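Local coordinates for glycosyl hydrolase family 2, TIM barrel domain protein (Parabacteroides merdae ATCC 43184, PDB 6DXU) that probably hydrolyses beta-glucuronide conjugates in the human gut, as a bacterial beta-glucuronidase of glycoside hydrolase family 2, at residues T119-V128 against W138-F149. Residues are numbered along the deposited sequence; the frame is centred on the assembly and turned at random.
Sequences TDVYVYTTHV and WNVDITDAVKAF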
# COMPACT_ATOMS: atom_id res chain seq x y z
N THR D 119 15.78 -12.28 -3.43
CA THR D 119 15.31 -13.61 -3.76
C THR D 119 13.87 -13.77 -3.27
O THR D 119 13.52 -13.29 -2.19
CB THR D 119 16.22 -14.69 -3.12
OG1 THR D 119 17.57 -14.50 -3.56
CG2 THR D 119 15.76 -16.10 -3.50
N ASP D 120 13.04 -14.41 -4.09
CA ASP D 120 11.67 -14.74 -3.72
C ASP D 120 11.45 -16.22 -4.00
O ASP D 120 11.85 -16.72 -5.05
CB ASP D 120 10.65 -13.87 -4.46
CG ASP D 120 10.68 -12.43 -3.99
OD1 ASP D 120 10.07 -12.12 -2.95
OD2 ASP D 120 11.38 -11.61 -4.62
N VAL D 121 10.79 -16.91 -3.07
CA VAL D 121 10.69 -18.36 -3.09
C VAL D 121 9.23 -18.75 -3.17
O VAL D 121 8.42 -18.25 -2.39
CB VAL D 121 11.34 -18.95 -1.82
CG1 VAL D 121 11.32 -20.48 -1.85
CG2 VAL D 121 12.73 -18.42 -1.69
N TYR D 122 8.91 -19.70 -4.06
CA TYR D 122 7.54 -20.15 -4.26
C TYR D 122 7.44 -21.66 -4.15
O TYR D 122 8.26 -22.39 -4.72
CB TYR D 122 7.01 -19.73 -5.63
CG TYR D 122 6.95 -18.26 -5.83
CD1 TYR D 122 8.08 -17.56 -6.22
CD2 TYR D 122 5.76 -17.54 -5.61
CE1 TYR D 122 8.04 -16.19 -6.40
CE2 TYR D 122 5.71 -16.17 -5.79
CZ TYR D 122 6.86 -15.51 -6.18
OH TYR D 122 6.85 -14.14 -6.38
N VAL D 123 6.42 -22.12 -3.44
CA VAL D 123 6.00 -23.51 -3.43
C VAL D 123 4.68 -23.58 -4.19
O VAL D 123 3.68 -23.00 -3.75
CB VAL D 123 5.86 -24.04 -1.99
CG1 VAL D 123 5.18 -25.41 -2.00
CG2 VAL D 123 7.23 -24.08 -1.29
N TYR D 124 4.68 -24.27 -5.33
CA TYR D 124 3.60 -24.16 -6.30
C TYR D 124 3.35 -22.68 -6.57
O TYR D 124 4.28 -21.97 -6.96
CB TYR D 124 2.34 -24.90 -5.81
CG TYR D 124 1.29 -25.12 -6.88
CD1 TYR D 124 1.62 -25.63 -8.14
CD2 TYR D 124 -0.03 -24.77 -6.65
CE1 TYR D 124 0.64 -25.81 -9.13
CE2 TYR D 124 -1.01 -24.93 -7.62
CZ TYR D 124 -0.68 -25.45 -8.85
OH TYR D 124 -1.68 -25.61 -9.79
N THR D 125 2.13 -22.17 -6.32
CA THR D 125 1.83 -20.77 -6.58
C THR D 125 1.92 -19.90 -5.34
O THR D 125 1.55 -18.72 -5.39
CB THR D 125 0.43 -20.62 -7.20
OG1 THR D 125 -0.53 -21.22 -6.33
CG2 THR D 125 0.38 -21.29 -8.57
N THR D 126 2.38 -20.44 -4.21
CA THR D 126 2.37 -19.71 -2.95
C THR D 126 3.74 -19.10 -2.68
O THR D 126 4.76 -19.81 -2.67
CB THR D 126 1.95 -20.64 -1.80
OG1 THR D 126 0.58 -21.02 -2.01
CG2 THR D 126 2.07 -19.94 -0.45
N HIS D 127 3.77 -17.80 -2.48
CA HIS D 127 4.99 -17.11 -2.07
C HIS D 127 5.28 -17.43 -0.60
O HIS D 127 4.47 -17.11 0.27
CB HIS D 127 4.80 -15.62 -2.34
CG HIS D 127 6.02 -14.78 -2.06
ND1 HIS D 127 6.13 -13.99 -0.94
CD2 HIS D 127 7.18 -14.64 -2.74
CE1 HIS D 127 7.30 -13.38 -0.95
NE2 HIS D 127 7.96 -13.75 -2.04
N VAL D 128 6.42 -18.08 -0.33
CA VAL D 128 6.73 -18.54 1.02
C VAL D 128 7.87 -17.79 1.67
O VAL D 128 8.09 -17.97 2.88
CB VAL D 128 7.03 -20.06 1.07
CG1 VAL D 128 5.80 -20.85 0.68
CG2 VAL D 128 8.27 -20.43 0.19
N TRP D 138 20.01 -17.44 5.22
CA TRP D 138 18.62 -17.27 5.62
C TRP D 138 17.90 -18.56 5.28
O TRP D 138 18.40 -19.38 4.50
CB TRP D 138 17.97 -16.07 4.91
CG TRP D 138 18.16 -16.05 3.41
CD1 TRP D 138 19.31 -15.74 2.74
CD2 TRP D 138 17.18 -16.35 2.40
NE1 TRP D 138 19.11 -15.84 1.38
CE2 TRP D 138 17.81 -16.20 1.15
CE3 TRP D 138 15.83 -16.71 2.44
CZ2 TRP D 138 17.14 -16.42 -0.06
CZ3 TRP D 138 15.17 -16.93 1.24
CH2 TRP D 138 15.82 -16.78 0.01
N ASN D 139 16.72 -18.75 5.87
CA ASN D 139 16.00 -19.99 5.62
C ASN D 139 14.50 -19.75 5.61
O ASN D 139 14.01 -18.72 6.07
CB ASN D 139 16.37 -21.07 6.65
CG ASN D 139 16.20 -20.59 8.08
OD1 ASN D 139 15.10 -20.23 8.48
ND2 ASN D 139 17.28 -20.59 8.85
N VAL D 140 13.77 -20.74 5.06
CA VAL D 140 12.32 -20.69 4.94
C VAL D 140 11.78 -22.06 5.34
O VAL D 140 12.15 -23.07 4.72
CB VAL D 140 11.86 -20.35 3.52
CG1 VAL D 140 10.33 -20.25 3.47
CG2 VAL D 140 12.51 -19.06 3.02
N ASP D 141 10.89 -22.11 6.33
CA ASP D 141 10.18 -23.34 6.66
C ASP D 141 9.02 -23.49 5.68
O ASP D 141 8.08 -22.70 5.70
CB ASP D 141 9.66 -23.30 8.10
CG ASP D 141 9.08 -24.63 8.57
OD1 ASP D 141 8.51 -25.36 7.75
OD2 ASP D 141 9.11 -24.90 9.80
N ILE D 142 9.06 -24.51 4.82
CA ILE D 142 8.03 -24.68 3.80
C ILE D 142 7.07 -25.80 4.15
O ILE D 142 6.26 -26.21 3.30
CB ILE D 142 8.64 -24.90 2.41
CG1 ILE D 142 9.48 -26.19 2.39
CG2 ILE D 142 9.46 -23.70 2.02
CD1 ILE D 142 9.95 -26.64 0.97
N THR D 143 7.09 -26.27 5.40
CA THR D 143 6.25 -27.40 5.81
C THR D 143 4.78 -27.15 5.46
O THR D 143 4.13 -28.00 4.86
CB THR D 143 6.40 -27.67 7.30
OG1 THR D 143 7.78 -27.78 7.64
CG2 THR D 143 5.68 -28.97 7.66
N ASP D 144 4.25 -25.99 5.87
CA ASP D 144 2.81 -25.75 5.70
C ASP D 144 2.43 -25.61 4.23
O ASP D 144 1.39 -26.13 3.80
CB ASP D 144 2.38 -24.51 6.48
CG ASP D 144 2.43 -24.72 7.98
OD1 ASP D 144 2.48 -25.89 8.42
OD2 ASP D 144 2.45 -23.72 8.72
N ALA D 145 3.25 -24.92 3.44
CA ALA D 145 2.93 -24.77 2.02
C ALA D 145 2.99 -26.10 1.30
O ALA D 145 2.16 -26.38 0.42
CB ALA D 145 3.89 -23.77 1.36
N VAL D 146 3.97 -26.94 1.63
CA VAL D 146 4.04 -28.26 1.01
C VAL D 146 2.79 -29.05 1.32
O VAL D 146 2.19 -29.68 0.44
CB VAL D 146 5.31 -29.00 1.49
CG1 VAL D 146 5.21 -30.48 1.12
CG2 VAL D 146 6.57 -28.35 0.93
N LYS D 147 2.37 -29.06 2.59
CA LYS D 147 1.16 -29.78 2.97
C LYS D 147 -0.05 -29.26 2.19
O LYS D 147 -0.85 -30.04 1.65
CB LYS D 147 0.93 -29.67 4.47
CG LYS D 147 -0.36 -30.32 4.95
CD LYS D 147 -0.51 -30.16 6.47
CE LYS D 147 -1.88 -30.63 6.95
N ALA D 148 -0.20 -27.94 2.11
CA ALA D 148 -1.35 -27.38 1.39
C ALA D 148 -1.31 -27.77 -0.09
O ALA D 148 -2.35 -28.12 -0.68
CB ALA D 148 -1.37 -25.86 1.56
N PHE D 149 -0.13 -27.75 -0.70
CA PHE D 149 -0.02 -28.15 -2.09
C PHE D 149 -0.37 -29.62 -2.27
O PHE D 149 -1.09 -29.99 -3.20
CB PHE D 149 1.38 -27.89 -2.64
CG PHE D 149 1.63 -28.58 -3.95
CD1 PHE D 149 1.08 -28.11 -5.12
CD2 PHE D 149 2.43 -29.73 -4.00
CE1 PHE D 149 1.30 -28.75 -6.33
CE2 PHE D 149 2.66 -30.37 -5.20
CZ PHE D 149 2.10 -29.88 -6.37
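Val-123 and Val-128, from the two arms of a beta hairpin, close over Ile-142 and Ala-145 in the jelly-roll-like sugar-binding domain of this family 2 enzyme, a worked example of a hairpin packed against a strand and the helix that follows it largely through apolar side chains, with no hydrogen bond between 119-128 and 138-149. The CB of Ala-145 rests against both valines, 3.6 Å from Val-128 CG1 and 3.9 Å from Val-123 CB. Beside it, Ile-142 CG2 touches the CG2 methyls of both valines. At the hairpin's tip Tyr-124 CG lies 3.5 Å from Phe-149 CD1, with Phe-149 CE1 over one face of the tyrosine ring and the two ring planes inclined at 44°. Tyr-124 directs its ring there with CG anti to the backbone N (chi1 -166°), and a serine here would probably open a gap beside Phe-149 and leave that ring freer to turn. Toward the other end, the six-membered rim of Trp-138 meets Thr-119 CG2 and Val-121 CG2 near the ring plane, while His-131 and Phe-112 stack on the indole. A type II' turn from Val-123 to Thr-126 sets the valine arms side by side, and Ile-142 is the N-cap residue of the helix that carries Ala-145 and Phe-149. Just before that helix Asp-141 forms an Asx turn, its OD1 accepting from Thr-143 N at 2.9 Å and, through the syn lone pair, from Thr-143 OG1.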